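Local coordinates for protein O-methyltransferase, SAM-dependent (Legionella pneumophila subsp. pneumophila, PDB 3R3H) that probably transfers methyl groups from S-adenosylmethionine to oxygen atoms of acceptor molecules, at residues Y73-M78 against G86-C91; G119-T124 against L150-L155; D169-D174 against K192-I197. One frame throughout, in Å; residues are numbered along the deposited sequence.

Interaction 1 of 3, residues Y73-M78 against G86-C91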
loop_
_atom_site.group_PDB
_atom_site.type_symbol
_atom_site.label_atom_id
_atom_site.label_comp_id
_atom_site.label_asym_id
_atom_site.label_seq_id
_atom_site.Cartn_x
_atom_site.Cartn_y
_atom_site.Cartn_z
ATOM N N TYR A 73 20.025 -1.419 3.508
ATOM C CA TYR A 73 19.029 -2.477 3.289
ATOM C C TYR A 73 17.908 -2.045 2.339
ATOM O O TYR A 73 17.591 -2.765 1.379
ATOM C CB TYR A 73 18.430 -2.910 4.633
ATOM C CG TYR A 73 17.366 -3.987 4.558
ATOM C CD1 TYR A 73 16.062 -3.693 4.154
ATOM C CD2 TYR A 73 17.667 -5.303 4.881
ATOM C CE1 TYR A 73 15.080 -4.695 4.077
ATOM C CE2 TYR A 73 16.703 -6.315 4.799
ATOM C CZ TYR A 73 15.417 -6.008 4.399
ATOM O OH TYR A 73 14.493 -7.018 4.308
ATOM N N SER A 74 17.306 -0.884 2.598
ATOM C CA SER A 74 16.227 -0.404 1.739
ATOM C C SER A 74 16.729 -0.045 0.338
ATOM O O SER A 74 15.984 -0.132 -0.637
ATOM C CB SER A 74 15.508 0.803 2.383
ATOM O OG SER A 74 16.422 1.736 2.932
ATOM N N ALA A 75 17.996 0.345 0.243
ATOM C CA ALA A 75 18.593 0.706 -1.043
ATOM C C ALA A 75 18.785 -0.552 -1.905
ATOM O O ALA A 75 18.638 -0.514 -3.141
ATOM C CB ALA A 75 19.943 1.403 -0.817
ATOM N N LEU A 76 19.113 -1.658 -1.234
ATOM C CA LEU A 76 19.327 -2.923 -1.902
ATOM C C LEU A 76 18.003 -3.463 -2.412
ATOM O O LEU A 76 17.854 -3.776 -3.606
ATOM C CB LEU A 76 19.952 -3.907 -0.923
ATOM C CG LEU A 76 20.211 -5.322 -1.455
ATOM C CD1 LEU A 76 21.137 -5.265 -2.670
ATOM C CD2 LEU A 76 20.825 -6.150 -0.341
ATOM N N ALA A 77 17.042 -3.567 -1.493
ATOM C CA ALA A 77 15.700 -4.062 -1.819
ATOM C C ALA A 77 15.130 -3.296 -2.997
ATOM O O ALA A 77 14.541 -3.886 -3.892
ATOM C CB ALA A 77 14.772 -3.909 -0.614
ATOM N N MET A 78 15.313 -1.977 -2.987
ATOM C CA MET A 78 14.819 -1.120 -4.058
ATOM C C MET A 78 15.425 -1.462 -5.423
ATOM O O MET A 78 14.689 -1.559 -6.411
ATOM C CB MET A 78 15.078 0.360 -3.721
ATOM C CG MET A 78 13.914 1.028 -2.981
ATOM S SD MET A 78 14.193 2.746 -2.468
ATOM C CE MET A 78 13.692 2.634 -0.757
ATOM N N GLY A 86 17.822 0.412 -14.607
ATOM C CA GLY A 86 17.368 1.269 -13.526
ATOM C C GLY A 86 18.467 1.733 -12.586
ATOM O O GLY A 86 19.610 1.289 -12.668
ATOM N N GLN A 87 18.113 2.618 -11.663
ATOM C CA GLN A 87 19.091 3.177 -10.741
ATOM C C GLN A 87 18.447 3.684 -9.452
ATOM O O GLN A 87 17.336 4.209 -9.476
ATOM C CB GLN A 87 19.791 4.327 -11.451
ATOM C CG GLN A 87 20.918 4.984 -10.712
ATOM C CD GLN A 87 21.280 6.304 -11.362
ATOM O OE1 GLN A 87 21.386 6.395 -12.585
ATOM N NE2 GLN A 87 21.465 7.336 -10.550
ATOM N N VAL A 88 19.148 3.511 -8.332
ATOM C CA VAL A 88 18.675 3.985 -7.036
ATOM C C VAL A 88 19.736 4.869 -6.382
ATOM O O VAL A 88 20.891 4.493 -6.270
ATOM C CB VAL A 88 18.265 2.803 -6.077
ATOM C CG1 VAL A 88 19.047 1.563 -6.393
ATOM C CG2 VAL A 88 18.472 3.203 -4.613
ATOM N N ILE A 89 19.336 6.071 -5.988
ATOM C CA ILE A 89 20.237 7.002 -5.331
ATOM C C ILE A 89 19.869 7.048 -3.850
ATOM O O ILE A 89 18.839 7.598 -3.471
ATOM C CB ILE A 89 20.114 8.399 -5.950
ATOM C CG1 ILE A 89 20.635 8.349 -7.384
ATOM C CG2 ILE A 89 20.877 9.425 -5.108
ATOM C CD1 ILE A 89 20.625 9.675 -8.078
ATOM N N THR A 90 20.701 6.423 -3.027
ATOM C CA THR A 90 20.491 6.376 -1.590
ATOM C C THR A 90 21.290 7.527 -0.973
ATOM O O THR A 90 22.466 7.715 -1.288
ATOM C CB THR A 90 20.948 4.991 -1.027
ATOM O OG1 THR A 90 20.913 4.999 0.404
ATOM C CG2 THR A 90 22.370 4.671 -1.486
ATOM N N CYS A 91 20.642 8.321 -0.124
ATOM C CA CYS A 91 21.316 9.461 0.500
ATOM C C CYS A 91 21.463 9.167 1.976
ATOM O O CYS A 91 20.459 9.162 2.697
ATOM C CB CYS A 91 20.493 10.746 0.310
ATOM S SG CYS A 91 19.981 11.143 -1.427
#

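Interaction 2 of 3, residues G119-T124 against L150-L155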
loop_
_atom_site.group_PDB
_atom_site.type_symbol
_atom_site.label_atom_id
_atom_site.label_comp_id
_atom_site.label_asym_id
_atom_site.label_seq_id
_atom_site.Cartn_x
_atom_site.Cartn_y
_atom_site.Cartn_z
ATOM N N GLY A 119 26.267 12.603 3.349
ATOM C CA GLY A 119 26.120 13.992 3.757
ATOM C C GLY A 119 24.686 14.465 3.926
ATOM O O GLY A 119 23.744 13.765 3.529
ATOM N N PRO A 120 24.491 15.660 4.523
ATOM C CA PRO A 120 23.176 16.267 4.763
ATOM C C PRO A 120 22.258 16.167 3.545
ATOM O O PRO A 120 22.579 16.678 2.464
ATOM C CB PRO A 120 23.535 17.707 5.118
ATOM C CG PRO A 120 24.784 17.535 5.880
ATOM C CD PRO A 120 25.557 16.552 5.019
ATOM N N ALA A 121 21.116 15.508 3.742
ATOM C CA ALA A 121 20.128 15.297 2.686
ATOM C C ALA A 121 19.704 16.548 1.912
ATOM O O ALA A 121 19.490 16.501 0.695
ATOM C CB ALA A 121 18.908 14.609 3.277
ATOM N N LEU A 122 19.570 17.666 2.614
ATOM C CA LEU A 122 19.177 18.904 1.959
ATOM C C LEU A 122 20.120 19.262 0.803
ATOM O O LEU A 122 19.673 19.495 -0.320
ATOM C CB LEU A 122 19.145 20.042 2.972
ATOM C CG LEU A 122 17.949 20.975 2.769
ATOM C CD1 LEU A 122 16.814 20.559 3.699
ATOM C CD2 LEU A 122 18.374 22.414 3.033
ATOM N N ASP A 123 21.427 19.286 1.080
ATOM C CA ASP A 123 22.432 19.613 0.062
ATOM C C ASP A 123 22.419 18.638 -1.093
ATOM O O ASP A 123 22.485 19.037 -2.253
ATOM C CB ASP A 123 23.839 19.624 0.655
ATOM C CG ASP A 123 23.986 20.608 1.785
ATOM O OD1 ASP A 123 23.557 20.271 2.911
ATOM O OD2 ASP A 123 24.524 21.716 1.540
ATOM N N THR A 124 22.346 17.356 -0.767
ATOM C CA THR A 124 22.327 16.324 -1.784
ATOM C C THR A 124 21.135 16.494 -2.725
ATOM O O THR A 124 21.248 16.243 -3.925
ATOM C CB THR A 124 22.275 14.924 -1.137
ATOM O OG1 THR A 124 23.421 14.734 -0.297
ATOM C CG2 THR A 124 22.242 13.848 -2.209
ATOM N N LEU A 150 9.575 19.365 6.015
ATOM C CA LEU A 150 8.804 20.299 5.199
ATOM C C LEU A 150 9.594 20.636 3.935
ATOM O O LEU A 150 9.045 20.744 2.825
ATOM C CB LEU A 150 8.512 21.578 5.984
ATOM C CG LEU A 150 7.023 21.885 6.219
ATOM C CD1 LEU A 150 6.295 22.049 4.877
ATOM C CD2 LEU A 150 6.394 20.755 7.038
ATOM N N ASN A 151 10.895 20.801 4.112
ATOM C CA ASN A 151 11.773 21.106 3.002
ATOM C C ASN A 151 11.852 19.907 2.074
ATOM O O ASN A 151 11.818 20.056 0.844
ATOM C CB ASN A 151 13.147 21.443 3.549
ATOM C CG ASN A 151 13.121 22.673 4.412
ATOM O OD1 ASN A 151 12.961 23.786 3.913
ATOM N ND2 ASN A 151 13.250 22.483 5.720
ATOM N N TYR A 152 11.944 18.722 2.675
ATOM C CA TYR A 152 12.046 17.488 1.910
ATOM C C TYR A 152 10.792 17.250 1.074
ATOM O O TYR A 152 10.884 16.862 -0.092
ATOM C CB TYR A 152 12.319 16.298 2.851
ATOM C CG TYR A 152 13.668 16.350 3.551
ATOM C CD1 TYR A 152 14.774 16.962 2.941
ATOM C CD2 TYR A 152 13.835 15.806 4.831
ATOM C CE1 TYR A 152 16.006 17.043 3.598
ATOM C CE2 TYR A 152 15.058 15.873 5.491
ATOM C CZ TYR A 152 16.133 16.497 4.873
ATOM O OH TYR A 152 17.319 16.614 5.545
ATOM N N TYR A 153 9.625 17.496 1.667
ATOM C CA TYR A 153 8.351 17.308 0.971
ATOM C C TYR A 153 8.282 18.182 -0.274
ATOM O O TYR A 153 7.961 17.719 -1.364
ATOM C CB TYR A 153 7.184 17.652 1.902
ATOM C CG TYR A 153 5.818 17.540 1.257
ATOM C CD1 TYR A 153 5.411 16.357 0.639
ATOM C CD2 TYR A 153 4.911 18.598 1.315
ATOM C CE1 TYR A 153 4.125 16.226 0.100
ATOM C CE2 TYR A 153 3.625 18.483 0.784
ATOM C CZ TYR A 153 3.236 17.292 0.181
ATOM O OH TYR A 153 1.959 17.147 -0.305
ATOM N N GLU A 154 8.589 19.459 -0.091
ATOM C CA GLU A 154 8.570 20.419 -1.186
ATOM C C GLU A 154 9.539 20.053 -2.292
ATOM O O GLU A 154 9.185 20.080 -3.469
ATOM C CB GLU A 154 8.894 21.814 -0.654
ATOM C CG GLU A 154 7.804 22.374 0.239
ATOM C CD GLU A 154 6.478 22.511 -0.494
ATOM O OE1 GLU A 154 6.480 23.026 -1.641
ATOM O OE2 GLU A 154 5.438 22.112 0.078
ATOM N N LEU A 155 10.767 19.730 -1.893
ATOM C CA LEU A 155 11.827 19.328 -2.807
ATOM C C LEU A 155 11.401 18.080 -3.592
ATOM O O LEU A 155 11.514 18.034 -4.819
ATOM C CB LEU A 155 13.085 19.033 -1.996
ATOM C CG LEU A 155 14.402 19.792 -2.202
ATOM C CD1 LEU A 155 14.185 21.126 -2.889
ATOM C CD2 LEU A 155 15.057 19.986 -0.832
#

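Interaction 3 of 3, residues D169-D174 against K192-I197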
loop_
_atom_site.group_PDB
_atom_site.type_symbol
_atom_site.label_atom_id
_atom_site.label_comp_id
_atom_site.label_asym_id
_atom_site.label_seq_id
_atom_site.Cartn_x
_atom_site.Cartn_y
_atom_site.Cartn_z
ATOM N N ASP A 169 7.902 8.358 5.717
ATOM C CA ASP A 169 7.772 7.531 6.912
ATOM C C ASP A 169 7.577 8.312 8.215
ATOM O O ASP A 169 7.805 9.527 8.267
ATOM C CB ASP A 169 9.000 6.626 7.039
ATOM C CG ASP A 169 8.726 5.368 7.853
ATOM O OD1 ASP A 169 9.709 4.756 8.334
ATOM O OD2 ASP A 169 7.533 4.979 8.005
ATOM N N ASN A 170 7.166 7.587 9.259
ATOM C CA ASN A 170 6.922 8.126 10.602
ATOM C C ASN A 170 5.883 9.251 10.634
ATOM O O ASN A 170 6.120 10.303 11.238
ATOM C CB ASN A 170 8.223 8.649 11.228
ATOM C CG ASN A 170 9.362 7.669 11.120
ATOM O OD1 ASN A 170 10.227 7.817 10.265
ATOM N ND2 ASN A 170 9.372 6.656 11.984
ATOM N N ILE A 171 4.737 9.035 9.995
ATOM C CA ILE A 171 3.683 10.045 9.973
ATOM C C ILE A 171 3.131 10.217 11.400
ATOM O O ILE A 171 2.831 11.331 11.852
ATOM C CB ILE A 171 2.582 9.657 8.960
ATOM C CG1 ILE A 171 3.193 9.600 7.554
ATOM C CG2 ILE A 171 1.473 10.673 8.974
ATOM C CD1 ILE A 171 3.990 10.824 7.183
ATOM N N PHE A 172 3.005 9.106 12.107
ATOM C CA PHE A 172 2.572 9.144 13.492
ATOM C C PHE A 172 3.922 8.927 14.176
ATOM O O PHE A 172 4.436 7.812 14.187
ATOM C CB PHE A 172 1.646 7.968 13.811
ATOM C CG PHE A 172 0.660 7.632 12.711
ATOM C CD1 PHE A 172 -0.085 8.632 12.074
ATOM C CD2 PHE A 172 0.455 6.305 12.340
ATOM C CE1 PHE A 172 -1.015 8.308 11.087
ATOM C CE2 PHE A 172 -0.471 5.976 11.360
ATOM C CZ PHE A 172 -1.208 6.973 10.732
ATOM N N TRP A 173 4.526 9.978 14.710
ATOM C CA TRP A 173 5.833 9.845 15.347
ATOM C C TRP A 173 5.733 9.012 16.637
ATOM O O TRP A 173 6.084 9.478 17.718
ATOM C CB TRP A 173 6.373 11.250 15.640
ATOM C CG TRP A 173 7.833 11.376 15.998
ATOM C CD1 TRP A 173 8.375 12.316 16.820
ATOM C CD2 TRP A 173 8.944 10.621 15.471
ATOM N NE1 TRP A 173 9.740 12.206 16.841
ATOM C CE2 TRP A 173 10.122 11.173 16.024
ATOM C CE3 TRP A 173 9.060 9.530 14.587
ATOM C CZ2 TRP A 173 11.396 10.689 15.727
ATOM C CZ3 TRP A 173 10.330 9.044 14.291
ATOM C CH2 TRP A 173 11.482 9.627 14.863
ATOM N N ASP A 174 5.253 7.780 16.507
ATOM C CA ASP A 174 5.092 6.859 17.628
ATOM C C ASP A 174 3.871 7.226 18.459
ATOM O O ASP A 174 3.663 6.704 19.557
ATOM C CB ASP A 174 6.345 6.853 18.507
ATOM C CG ASP A 174 6.279 5.816 19.626
ATOM O OD1 ASP A 174 5.964 4.636 19.357
ATOM O OD2 ASP A 174 6.564 6.179 20.783
ATOM N N LYS A 192 3.394 19.470 11.737
ATOM C CA LYS A 192 3.293 20.571 10.790
ATOM C C LYS A 192 3.120 20.039 9.378
ATOM O O LYS A 192 2.271 20.527 8.639
ATOM C CB LYS A 192 4.540 21.466 10.822
ATOM C CG LYS A 192 4.636 22.425 11.990
ATOM C CD LYS A 192 5.772 23.437 11.782
ATOM C CE LYS A 192 5.962 24.365 12.999
ATOM N NZ LYS A 192 7.156 25.260 12.897
ATOM N N LEU A 193 3.933 19.049 9.002
ATOM C CA LEU A 193 3.873 18.469 7.658
ATOM C C LEU A 193 2.552 17.769 7.378
ATOM O O LEU A 193 2.034 17.839 6.255
ATOM C CB LEU A 193 5.008 17.470 7.437
ATOM C CG LEU A 193 4.929 16.834 6.033
ATOM C CD1 LEU A 193 5.419 17.820 4.971
ATOM C CD2 LEU A 193 5.744 15.566 5.996
ATOM N N ASN A 194 2.025 17.078 8.388
ATOM C CA ASN A 194 0.753 16.383 8.251
ATOM C C ASN A 194 -0.361 17.382 7.938
ATOM O O ASN A 194 -1.325 17.051 7.243
ATOM C CB ASN A 194 0.435 15.605 9.527
ATOM C CG ASN A 194 1.300 14.370 9.672
ATOM O OD1 ASN A 194 2.040 14.012 8.752
ATOM N ND2 ASN A 194 1.208 13.707 10.820
ATOM N N GLN A 195 -0.207 18.606 8.438
ATOM C CA GLN A 195 -1.173 19.667 8.198
ATOM C C GLN A 195 -1.007 20.221 6.780
ATOM O O GLN A 195 -1.987 20.474 6.086
ATOM C CB GLN A 195 -0.975 20.783 9.221
ATOM C CG GLN A 195 -2.259 21.245 9.871
ATOM C CD GLN A 195 -3.009 20.101 10.520
ATOM O OE1 GLN A 195 -2.456 19.362 11.346
ATOM N NE2 GLN A 195 -4.279 19.947 10.154
ATOM N N VAL A 196 0.235 20.407 6.346
ATOM C CA VAL A 196 0.495 20.923 5.007
ATOM C C VAL A 196 -0.107 20.005 3.962
ATOM O O VAL A 196 -0.697 20.470 2.985
ATOM C CB VAL A 196 2.003 21.033 4.704
ATOM C CG1 VAL A 196 2.206 21.531 3.283
ATOM C CG2 VAL A 196 2.674 21.963 5.696
ATOM N N ILE A 197 0.054 18.701 4.176
ATOM C CA ILE A 197 -0.449 17.701 3.246
ATOM C C ILE A 197 -1.968 17.647 3.252
ATOM O O ILE A 197 -2.610 17.581 2.194
ATOM C CB ILE A 197 0.106 16.306 3.584
ATOM C CG1 ILE A 197 1.618 16.287 3.361
ATOM C CG2 ILE A 197 -0.563 15.248 2.714
ATOM C CD1 ILE A 197 2.279 14.976 3.764
#

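Interaction 1 of 3, residues Y73-M78 against G86-C91
Ala75 meets Thr90 where helix 73-80 lies closest to the neighbouring strand, methyl against branch point: Ala75 CB stands 3.7 Å from Thr90 CB. The alanine methyl is centred on that carbon, with Thr90 OG1 and CG2 only slightly farther off. An alanine suits the spot because the two backbones come close, the CA atoms of Ala75 and Thr90 being 6.0 Å apart. Two residues back along the strand, on the same face, Val88 also points toward the helix. Its two methyls sit under the helix backbone, with CG1 3.9 Å and CG2 4.0 Å from Ala75 O, while Ile89, between Val88 and Thr90 in sequence, points away from the helix. The contact is thus small, buried and held by van der Waals contact.

The polar end of Thr90 is dealt with by the adjacent strand 63-68. OG1 is trans to the backbone N (chi1 172°) and hydrogen-bonds to Glu66 OE2, while the other carboxylate oxygen of Glu66 bonds to Ser74 OG. The one carboxylate of Glu66 therefore joins the strand hydroxyl to the helix hydroxyl beside the Ala75 contact, and serine and threonine are apt partners because they are small and polar. Farther out, Met78 begins toward the strand but its end turns off to pack on Val64 and Glu66, and Tyr73 reaches away to Glu23.

Strand 63-68, helix 73-80 and strand 87-92 form a right-handed beta-alpha-beta crossover. This is the first such unit of the Rossmann-like methyltransferase fold, in which the glycine-rich turn after the first strand usually takes part in cofactor binding.

Interaction 2 of 3, residues G119-T124 against L150-L155
Tyr152 reaches across from helix 149-159 to the first turn of helix 121-132, and its ring meets two successive residues there. The outer end of the ring lies by Ala121, whose CB is 3.4 Å from Tyr152 OH and 3.7 Å from Tyr152 CZ. The side of the ring at Tyr152 CE1 meets Leu122, whose CD1 comes to 3.6 Å. The two side chains, Leu122 and Tyr152, cross at about a right angle, so the leucine offers a single methyl rather than its length. A chi1 of -66° places Tyr152 CG trans to the carbonyl carbon, and the ring end comes nearer helix 121-132 than the direction of its CB alone would suggest. Leu122 CD1 also rests on the aliphatic CB of Asn151, at 3.8 Å, on the more exposed side of the contact.

Both helices belong to the alternating strand-helix pattern of the Rossmann-like fold, and pack side by side against the central sheet, flanking the return through strand 137-143. Ala121 and Tyr152 both touch Leu67 of strand 63-68, so the small methyl and the flat ring share the underside of the interface. A tyrosine serves here because its ring spans from one helix to the other, while its hydroxyl is hydrogen-bonded to Asp145.

The start of helix 121-132 has its own fittings. Gly119 has backbone angles (phi 111°) that only glycine takes comfortably, and Pro120 occupies the N-cap position. Thr124 makes weak bonds back to Pro120 O through both its backbone N and OG1. Deeper in, Leu155 points toward helix 121-132 and packs on Leu125, His126 and Leu129 of its next two turns.

Interaction 3 of 3, residues D169-D174 against K192-I197
Asn194 donates a side-chain hydrogen bond to the backbone of Ile171: ND2 lies 3.1 Å from Ile171 O, with a fairly straight N-H...O angle of 163°. The acceptor sits almost in the amide plane of Asn194, but the donor itself is tilted 32° from the carbonyl plane of Ile171. The asparagine CG lies trans to its own carbonyl carbon (chi1 -73°), which carries the amide off the helix toward the loop. A short side chain with two N-H groups fits well here, because ND2 also hydrogen-bonds to Tyr15 OH of the second subunit. One amide nitrogen thus joins the loop, helix 185-198 and the neighbouring chain.

Van der Waals contact of a methyl with the amide accompanies the hydrogen bond. Ile171 CG2 lies alongside the same amide, 3.4 Å from Asn194 OD1 and 3.6 Å from Asn194 ND2, while Ile171 CD1 reaches OD1 less closely. Branched isoleucine can cover the amide and still pack on Phe215 of strand 214-219, and Ile19 of the second subunit touches both Ile171 and Asn194.

The loop follows strand 164-169 of the Rossmann-like core; the chain goes on to helix 185-198, then to strands 203-208 and 214-219, with 203-208 at the edge of the sheet. Asp169 OD1 lies close to Asp143 OD2, and with Asn170 next in sequence this resembles the divalent-metal site of relatives such as catechol O-methyltransferase; none is established here.

Further polar bonds hold the loop. Asn170 N makes a weak bond to Asp169 OD2. Asn170 takes left-handed backbone angles, which asparagine tolerates well, and its side chain bonds to Lys146 and Asp212. Its ND2 lies in the ring plane of Trp173, at the edge.

In the fold
From the N terminus the three contacts close one after another, neither nesting nor crossing. Interaction 1 ends the crossover from strand 63-68 to strand 87-92. Interaction 2 closes a loop that spans strand 137-143, joining the helices before and after it. Interaction 3 ties the turn after strand 164-169 to the helix that follows. Neighbours touch: Cys91 SG lies 3.6 Å from Thr124 CG2, linking interactions 1 and 2, while Leu150 packs on Leu193 and Val196, and Tyr153 on Leu193 and Ile197, linking 2 and 3. Interactions 1 and 3 have centres about 23 Å apart, on opposite sides of the chain's centre; interaction 3 alone reaches the second subunit.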